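Local coordinates for protein ethylbenzene dehydrogenase alpha-subunit (Aromatoleum aromaticum, PDB 2IVF) that forms the large, molybdenum-containing subunit of a dehydrogenase of the molybdopterin oxidoreductase family and binds two pterin guanine dinucleotides and an iron-sulfur cluster, at residues P842-V852 with K914-D922. Residues are numbered along the deposited sequence; the frame is centred on the assembly and turned at random.
Sequences PFKITGGHPRV and KQCIVYFWD. With MGD (2-amino-5,6-dimercapto-7-methyl-3,7,8a,9-tetrahydro-8-oxa-1,3,9,10-tetraaza-anthracen-4-one guanosine dinucleotide), chain M.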
ATOM      1  N   PRO A 842     -22.923  12.878 -13.967  1.00 24.11           N
ATOM      2  CA  PRO A 842     -23.449  11.545 -13.749  1.00 24.07           C
ATOM      3  C   PRO A 842     -22.625  10.564 -12.935  1.00 24.25           C
ATOM      4  O   PRO A 842     -23.222   9.618 -12.440  1.00 24.22           O
ATOM      5  CB  PRO A 842     -23.642  11.019 -15.166  1.00 23.31           C
ATOM      6  CG  PRO A 842     -22.565  11.593 -15.887  1.00 23.93           C
ATOM      7  CD  PRO A 842     -22.303  12.975 -15.289  1.00 22.66           C
ATOM      8  N   PHE A 843     -21.310  10.750 -12.762  1.00 23.66           N
ATOM      9  CA  PHE A 843     -20.558   9.787 -11.967  1.00 23.95           C
ATOM     10  C   PHE A 843     -20.469  10.299 -10.541  1.00 24.78           C
ATOM     11  O   PHE A 843     -20.462  11.502 -10.299  1.00 24.18           O
ATOM     12  CB  PHE A 843     -19.142   9.530 -12.481  1.00 24.25           C
ATOM     13  CG  PHE A 843     -19.102   8.853 -13.813  1.00 22.78           C
ATOM     14  CD1 PHE A 843     -19.290   9.593 -14.963  1.00 24.25           C
ATOM     15  CD2 PHE A 843     -18.923   7.461 -13.919  1.00 23.69           C
ATOM     16  CE1 PHE A 843     -19.275   8.978 -16.210  1.00 24.94           C
ATOM     17  CE2 PHE A 843     -18.910   6.847 -15.168  1.00 23.41           C
ATOM     18  CZ  PHE A 843     -19.068   7.599 -16.301  1.00 23.85           C
ATOM     19  N   LYS A 844     -20.436   9.367  -9.613  1.00 24.53           N
ATOM     20  CA  LYS A 844     -20.081   9.642  -8.221  1.00 24.49           C
ATOM     21  C   LYS A 844     -18.674   9.139  -8.000  1.00 23.96           C
ATOM     22  O   LYS A 844     -18.392   7.950  -8.183  1.00 24.72           O
ATOM     23  CB  LYS A 844     -21.065   8.988  -7.272  1.00 24.34           C
ATOM     24  CG  LYS A 844     -22.323   9.781  -7.096  1.00 27.16           C
ATOM     25  CD  LYS A 844     -23.062   9.244  -5.888  1.00 28.27           C
ATOM     26  CE  LYS A 844     -24.293  10.025  -5.609  1.00 30.04           C
ATOM     27  NZ  LYS A 844     -24.977   9.449  -4.433  1.00 30.42           N
ATOM     28  N   ILE A 845     -17.773  10.054  -7.615  1.00 23.70           N
ATOM     29  CA  ILE A 845     -16.385   9.706  -7.482  1.00 24.06           C
ATOM     30  C   ILE A 845     -16.107   9.313  -6.042  1.00 24.28           C
ATOM     31  O   ILE A 845     -16.447  10.036  -5.101  1.00 23.08           O
ATOM     32  CB  ILE A 845     -15.459  10.859  -7.990  1.00 24.72           C
ATOM     33  CG1 ILE A 845     -14.007  10.376  -8.106  1.00 25.99           C
ATOM     34  CG2 ILE A 845     -15.590  12.155  -7.119  1.00 24.79           C
ATOM     35  CD1 ILE A 845     -13.237  11.216  -9.156  1.00 24.05           C
ATOM     36  N   THR A 846     -15.460   8.172  -5.890  1.00 23.22           N
ATOM     37  CA  THR A 846     -15.013   7.727  -4.610  1.00 24.00           C
ATOM     38  C   THR A 846     -13.492   7.547  -4.637  1.00 24.74           C
ATOM     39  O   THR A 846     -12.841   7.622  -5.702  1.00 26.32           O
ATOM     40  CB  THR A 846     -15.715   6.414  -4.159  1.00 22.86           C
ATOM     41  OG1 THR A 846     -15.349   5.323  -5.013  1.00 23.14           O
ATOM     42  CG2 THR A 846     -17.266   6.575  -4.113  1.00 21.00           C
ATOM     43  N   GLY A 847     -12.923   7.327  -3.462  1.00 25.04           N
ATOM     44  CA  GLY A 847     -11.497   7.132  -3.340  1.00 24.26           C
ATOM     45  C   GLY A 847     -11.095   6.058  -2.359  1.00 24.46           C
ATOM     46  O   GLY A 847     -11.858   5.156  -2.036  1.00 23.75           O
ATOM     47  N   GLY A 848      -9.877   6.194  -1.857  1.00 24.49           N
ATOM     48  CA  GLY A 848      -9.390   5.239  -0.863  1.00 24.26           C
ATOM     49  C   GLY A 848      -7.919   5.508  -0.711  1.00 23.92           C
ATOM     50  O   GLY A 848      -7.280   6.144  -1.566  1.00 24.21           O
ATOM     51  N   HIS A 849      -7.377   5.084   0.403  1.00 22.85           N
ATOM     52  CA  HIS A 849      -6.000   5.299   0.627  1.00 23.51           C
ATOM     53  C   HIS A 849      -5.268   4.283  -0.233  1.00 24.32           C
ATOM     54  O   HIS A 849      -5.739   3.182  -0.434  1.00 25.96           O
ATOM     55  CB  HIS A 849      -5.730   5.170   2.118  1.00 23.24           C
ATOM     56  CG  HIS A 849      -6.108   6.419   2.865  1.00 23.08           C
ATOM     57  ND1 HIS A 849      -5.340   6.957   3.871  1.00 23.11           N
ATOM     58  CD2 HIS A 849      -7.081   7.319   2.614  1.00 22.88           C
ATOM     59  CE1 HIS A 849      -5.866   8.110   4.259  1.00 24.19           C
ATOM     60  NE2 HIS A 849      -6.945   8.341   3.529  1.00 25.32           N
ATOM     61  N   PRO A 850      -4.156   4.689  -0.792  1.00 24.34           N
ATOM     62  CA  PRO A 850      -3.455   3.917  -1.772  1.00 24.73           C
ATOM     63  C   PRO A 850      -2.903   2.620  -1.238  1.00 24.17           C
ATOM     64  O   PRO A 850      -2.319   2.575  -0.164  1.00 23.16           O
ATOM     65  CB  PRO A 850      -2.347   4.830  -2.245  1.00 25.44           C
ATOM     66  CG  PRO A 850      -2.231   5.871  -1.211  1.00 25.91           C
ATOM     67  CD  PRO A 850      -3.535   5.999  -0.546  1.00 26.12           C
ATOM     68  N   ARG A 851      -3.088   1.573  -2.008  1.00 23.52           N
ATOM     69  CA  ARG A 851      -2.327   0.360  -1.767  1.00 22.96           C
ATOM     70  C   ARG A 851      -0.840   0.664  -1.872  1.00 22.34           C
ATOM     71  O   ARG A 851      -0.034   0.158  -1.068  1.00 21.98           O
ATOM     72  CB  ARG A 851      -2.628  -0.672  -2.815  1.00 23.21           C
ATOM     73  CG  ARG A 851      -1.666  -1.818  -2.744  1.00 21.15           C
ATOM     74  CD  ARG A 851      -2.011  -2.894  -3.745  1.00 22.84           C
ATOM     75  NE  ARG A 851      -3.075  -3.731  -3.298  1.00 21.93           N
ATOM     76  CZ  ARG A 851      -3.932  -4.357  -4.079  1.00 21.76           C
ATOM     77  NH1 ARG A 851      -4.004  -4.110  -5.384  1.00 22.48           N
ATOM     78  NH2 ARG A 851      -4.836  -5.119  -3.508  1.00 22.23           N
ATOM     79  N   VAL A 852      -0.484   1.538  -2.811  1.00 23.65           N
ATOM     80  CA  VAL A 852       0.893   1.554  -3.344  1.00 23.26           C
ATOM     81  C   VAL A 852       1.848   2.471  -2.562  1.00 23.81           C
ATOM     82  O   VAL A 852       3.037   2.586  -2.874  1.00 22.09           O
ATOM     83  CB  VAL A 852       0.881   1.919  -4.840  1.00 24.41           C
ATOM     84  CG1 VAL A 852       0.046   0.890  -5.620  1.00 23.89           C
ATOM     85  CG2 VAL A 852       0.284   3.345  -5.060  1.00 22.16           C
ATOM     86  N   LYS A 914     -21.476   3.979 -12.955  1.00 22.76           N
ATOM     87  CA  LYS A 914     -21.613   5.408 -12.583  1.00 23.10           C
ATOM     88  C   LYS A 914     -20.914   5.738 -11.279  1.00 23.44           C
ATOM     89  O   LYS A 914     -21.063   6.810 -10.749  1.00 24.47           O
ATOM     90  CB  LYS A 914     -23.067   5.869 -12.572  1.00 23.62           C
ATOM     91  CG  LYS A 914     -23.840   5.603 -13.893  1.00 26.21           C
ATOM     92  CD  LYS A 914     -23.066   5.952 -15.164  1.00 31.19           C
ATOM     93  CE  LYS A 914     -23.832   5.478 -16.459  1.00 31.38           C
ATOM     94  NZ  LYS A 914     -23.843   3.953 -16.544  1.00 32.29           N
ATOM     95  N   GLN A 915     -20.113   4.818 -10.804  1.00 22.57           N
ATOM     96  CA  GLN A 915     -19.097   5.121  -9.797  1.00 22.98           C
ATOM     97  C   GLN A 915     -17.792   5.288 -10.585  1.00 22.98           C
ATOM     98  O   GLN A 915     -17.602   4.608 -11.587  1.00 24.17           O
ATOM     99  CB  GLN A 915     -18.966   3.958  -8.810  1.00 22.37           C
ATOM    100  CG  GLN A 915     -17.842   4.100  -7.750  1.00 22.94           C
ATOM    101  CD  GLN A 915     -17.509   2.810  -7.038  1.00 24.57           C
ATOM    102  OE1 GLN A 915     -17.830   1.749  -7.518  1.00 24.68           O
ATOM    103  NE2 GLN A 915     -16.835   2.912  -5.893  1.00 22.86           N
ATOM    104  N   CYS A 916     -16.878   6.141 -10.135  1.00 22.58           N
ATOM    105  CA  CYS A 916     -15.480   6.006 -10.572  1.00 22.49           C
ATOM    106  C   CYS A 916     -14.638   6.248  -9.335  1.00 23.03           C
ATOM    107  O   CYS A 916     -15.093   6.862  -8.356  1.00 21.77           O
ATOM    108  CB  CYS A 916     -15.108   6.985 -11.678  1.00 22.27           C
ATOM    109  SG  CYS A 916     -15.348   8.747 -11.221  1.00 23.93           S
ATOM    110  N   ILE A 917     -13.421   5.737  -9.378  1.00 22.80           N
ATOM    111  CA  ILE A 917     -12.576   5.678  -8.211  1.00 23.00           C
ATOM    112  C   ILE A 917     -11.194   6.210  -8.510  1.00 23.70           C
ATOM    113  O   ILE A 917     -10.563   5.787  -9.492  1.00 23.42           O
ATOM    114  CB  ILE A 917     -12.373   4.218  -7.794  1.00 22.68           C
ATOM    115  CG1 ILE A 917     -13.732   3.510  -7.622  1.00 24.26           C
ATOM    116  CG2 ILE A 917     -11.516   4.124  -6.509  1.00 22.48           C
ATOM    117  CD1 ILE A 917     -13.587   1.987  -7.380  1.00 23.62           C
ATOM    118  N   VAL A 918     -10.700   7.094  -7.646  1.00 23.34           N
ATOM    119  CA  VAL A 918      -9.297   7.477  -7.662  1.00 23.36           C
ATOM    120  C   VAL A 918      -8.755   7.372  -6.247  1.00 24.07           C
ATOM    121  O   VAL A 918      -9.193   8.084  -5.358  1.00 24.31           O
ATOM    122  CB  VAL A 918      -9.098   8.939  -8.179  1.00 23.62           C
ATOM    123  CG1 VAL A 918      -7.609   9.302  -8.224  1.00 23.07           C
ATOM    124  CG2 VAL A 918      -9.781   9.162  -9.544  1.00 22.63           C
ATOM    125  N   TYR A 919      -7.873   6.404  -6.044  1.00 24.04           N
ATOM    126  CA  TYR A 919      -7.117   6.255  -4.801  1.00 25.00           C
ATOM    127  C   TYR A 919      -6.080   7.327  -4.900  1.00 25.87           C
ATOM    128  O   TYR A 919      -5.568   7.545  -5.987  1.00 26.66           O
ATOM    129  CB  TYR A 919      -6.411   4.903  -4.793  1.00 24.36           C
ATOM    130  CG  TYR A 919      -7.374   3.750  -4.828  1.00 24.28           C
ATOM    131  CD1 TYR A 919      -8.069   3.388  -3.698  1.00 22.33           C
ATOM    132  CD2 TYR A 919      -7.557   2.999  -5.991  1.00 23.43           C
ATOM    133  CE1 TYR A 919      -8.937   2.315  -3.720  1.00 24.40           C
ATOM    134  CE2 TYR A 919      -8.446   1.962  -6.020  1.00 23.86           C
ATOM    135  CZ  TYR A 919      -9.095   1.600  -4.883  1.00 21.47           C
ATOM    136  OH  TYR A 919      -9.988   0.578  -4.880  1.00 23.08           O
ATOM    137  N   PHE A 920      -5.823   8.080  -3.831  1.00 25.90           N
ATOM    138  CA  PHE A 920      -5.180   9.370  -4.072  1.00 24.97           C
ATOM    139  C   PHE A 920      -3.753   9.303  -4.532  1.00 24.60           C
ATOM    140  O   PHE A 920      -3.053   8.300  -4.329  1.00 25.68           O
ATOM    141  CB  PHE A 920      -5.360  10.346  -2.908  1.00 25.14           C
ATOM    142  CG  PHE A 920      -4.697   9.951  -1.632  1.00 25.90           C
ATOM    143  CD1 PHE A 920      -3.330  10.011  -1.512  1.00 26.33           C
ATOM    144  CD2 PHE A 920      -5.446   9.598  -0.528  1.00 28.68           C
ATOM    145  CE1 PHE A 920      -2.719   9.700  -0.332  1.00 27.72           C
ATOM    146  CE2 PHE A 920      -4.827   9.280   0.682  1.00 27.62           C
ATOM    147  CZ  PHE A 920      -3.492   9.361   0.786  1.00 27.24           C
ATOM    148  N   TRP A 921      -3.323  10.396  -5.163  1.00 24.00           N
ATOM    149  CA  TRP A 921      -1.989  10.537  -5.720  1.00 24.72           C
ATOM    150  C   TRP A 921      -1.469  11.913  -5.332  1.00 25.10           C
ATOM    151  O   TRP A 921      -2.270  12.824  -5.005  1.00 24.73           O
ATOM    152  CB  TRP A 921      -2.054  10.439  -7.254  1.00 24.25           C
ATOM    153  CG  TRP A 921      -2.603   9.107  -7.696  1.00 23.72           C
ATOM    154  CD1 TRP A 921      -3.883   8.834  -8.059  1.00 21.39           C
ATOM    155  CD2 TRP A 921      -1.896   7.867  -7.742  1.00 22.64           C
ATOM    156  NE1 TRP A 921      -4.021   7.491  -8.399  1.00 22.72           N
ATOM    157  CE2 TRP A 921      -2.807   6.879  -8.217  1.00 23.87           C
ATOM    158  CE3 TRP A 921      -0.571   7.510  -7.522  1.00 23.61           C
ATOM    159  CZ2 TRP A 921      -2.449   5.548  -8.378  1.00 23.72           C
ATOM    160  CZ3 TRP A 921      -0.219   6.205  -7.682  1.00 23.55           C
ATOM    161  CH2 TRP A 921      -1.142   5.231  -8.096  1.00 22.97           C
ATOM    162  N   ASP A 922      -0.152  12.094  -5.364  1.00 24.15           N
ATOM    163  CA  ASP A 922       0.377  13.415  -5.078  1.00 24.55           C
ATOM    164  C   ASP A 922       0.106  14.285  -6.267  1.00 23.89           C
ATOM    165  O   ASP A 922       0.086  13.802  -7.390  1.00 23.76           O
ATOM    166  CB  ASP A 922       1.869  13.338  -4.765  1.00 24.24           C
ATOM    167  CG  ASP A 922       2.360  14.490  -3.908  1.00 24.65           C
ATOM    168  OD1 ASP A 922       1.654  15.527  -3.741  1.00 24.52           O
ATOM    169  OD2 ASP A 922       3.529  14.343  -3.460  1.00 24.18           O
TER
HETATM  170  PB  MGD M1986     -10.629   4.066   2.645  1.00 13.50           P
HETATM  171  O1B MGD M1986      -9.329   3.696   2.022  1.00 13.53           O
HETATM  172  O2B MGD M1986     -11.106   5.442   2.355  1.00 16.27           O
HETATM  173  O3B MGD M1986     -10.719   3.882   4.209  1.00 15.54           O
HETATM  174  O3A MGD M1986      -8.390   3.397   5.118  1.00 13.42           O
HETATM  175  PA  MGD M1986      -9.905   2.910   5.226  1.00 14.85           P
HETATM  176  O1A MGD M1986      -9.900   1.503   4.813  1.00 13.45           O
HETATM  177  O2A MGD M1986     -10.443   3.241   6.533  1.00 13.70           O
HETATM  178  O5' MGD M1986     -11.771   3.039   2.167  1.00 15.42           O
HETATM  179  C5' MGD M1986     -11.957   2.804   0.763  1.00 10.50           C
HETATM  180  C4' MGD M1986     -13.271   2.065   0.527  1.00 12.02           C
HETATM  181  O4' MGD M1986     -14.368   2.916   0.828  1.00 14.93           O
HETATM  182  C3' MGD M1986     -13.324   1.928  -0.977  1.00 12.42           C
HETATM  183  O3' MGD M1986     -12.758   0.664  -1.299  1.00 13.73           O
HETATM  184  C2' MGD M1986     -14.830   1.985  -1.268  1.00 15.07           C
HETATM  185  O2' MGD M1986     -15.279   0.707  -1.758  1.00 17.21           O
HETATM  186  C1' MGD M1986     -15.451   2.318   0.099  1.00 14.09           C
HETATM  187  N9  MGD M1986     -16.531   3.315  -0.090  1.00 13.82           N
HETATM  188  C8  MGD M1986     -16.466   4.513  -0.693  1.00 15.66           C
HETATM  189  N7  MGD M1986     -17.644   5.144  -0.620  1.00 15.10           N
HETATM  190  C5  MGD M1986     -18.471   4.315   0.067  1.00 16.12           C
HETATM  191  C6  MGD M1986     -19.801   4.335   0.462  1.00 15.83           C
HETATM  192  O6  MGD M1986     -20.602   5.245   0.213  1.00 15.84           O
HETATM  193  N1  MGD M1986     -20.275   3.239   1.188  1.00 16.39           N
HETATM  194  C2  MGD M1986     -19.513   2.109   1.520  1.00 15.83           C
HETATM  195  N2  MGD M1986     -20.079   1.070   2.225  1.00 13.58           N
HETATM  196  N3  MGD M1986     -18.225   2.121   1.150  1.00 13.40           N
HETATM  197  C4  MGD M1986     -17.725   3.170   0.427  1.00 14.16           C
HETATM  198  C10 MGD M1986      -8.027   4.696   5.415  1.00 14.53           C
HETATM  199  C11 MGD M1986      -6.823   4.659   6.324  1.00 13.30           C
HETATM  200  O11 MGD M1986      -5.834   3.967   5.679  1.00 13.50           O
HETATM  201  C12 MGD M1986      -6.341   6.034   6.808  1.00 15.42           C
HETATM  202  S12 MGD M1986      -7.460   7.351   7.129  1.00 15.44           S
HETATM  203  C13 MGD M1986      -4.999   6.247   7.005  1.00 14.58           C
HETATM  204  S13 MGD M1986      -4.462   7.788   7.578  1.00 14.84           S
HETATM  205  C14 MGD M1986      -4.007   5.176   6.709  1.00 16.59           C
HETATM  206  N15 MGD M1986      -3.433   5.489   5.369  1.00 14.50           N
HETATM  207  C16 MGD M1986      -2.950   4.472   4.523  1.00 14.22           C
HETATM  208  C17 MGD M1986      -2.285   4.726   3.351  1.00 13.16           C
HETATM  209  O17 MGD M1986      -2.087   5.899   2.953  1.00 15.69           O
HETATM  210  N18 MGD M1986      -1.853   3.626   2.584  1.00 14.02           N
HETATM  211  C19 MGD M1986      -2.049   2.335   2.967  1.00 12.14           C
HETATM  212  N19 MGD M1986      -1.599   1.358   2.154  1.00 14.20           N
HETATM  213  N20 MGD M1986      -2.735   2.127   4.100  1.00 13.91           N
HETATM  214  C21 MGD M1986      -3.147   3.141   4.877  1.00 12.01           C
HETATM  215  N22 MGD M1986      -3.845   2.891   6.054  1.00 14.92           N
HETATM  216  C23 MGD M1986      -4.772   3.825   6.624  1.00 14.40           C
HETATM  217  O   HOH W   1      -8.576   8.805  -2.687  1.00 15.85           O
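Thr846 N gives its hydrogen to Cys916 O at 2.8 Å, and Thr846 O takes that of Val918 N at 2.9 Å. With the bonds from Lys844 N to Lys914 O and from Cys916 N to Lys844 O, they make a parallel ladder in the dinucleotide-binding domain, of the double-psi beta-barrel clan. On one sheet face the extended Gln915 side chain reaches Thr846, its NE2 donating to OG1 (3.0 Å) nearly in the amide plane; Asp284, which also bonds MGD, is a second acceptor for this NE2. Past Thr846 the backbones keep their spacing, but the next rung is made by a water, which accepts from Gly848 N and donates to Val918 O, and a weak bond from Phe920 N to Gly848 O follows. The extended Gly847-Gly848 pair leads to His849, whose N donates to phosphate oxygen O1B of MGD (2.9 Å). His849 lies between cofactors, NE2 bonded to MD1, one ring face under MGD C10 and the other met edge-on by Phe920, planes at 76°. Phe920 CG sits between its backbone N and carbonyl carbon (chi1 65°), and one face of the ring takes a CH-pi contact from Pro850 CD, 3.7 Å from the Phe920 centroid. On the other sheet face, Cys916 SG packs 3.8 Å from Ile845 CG1.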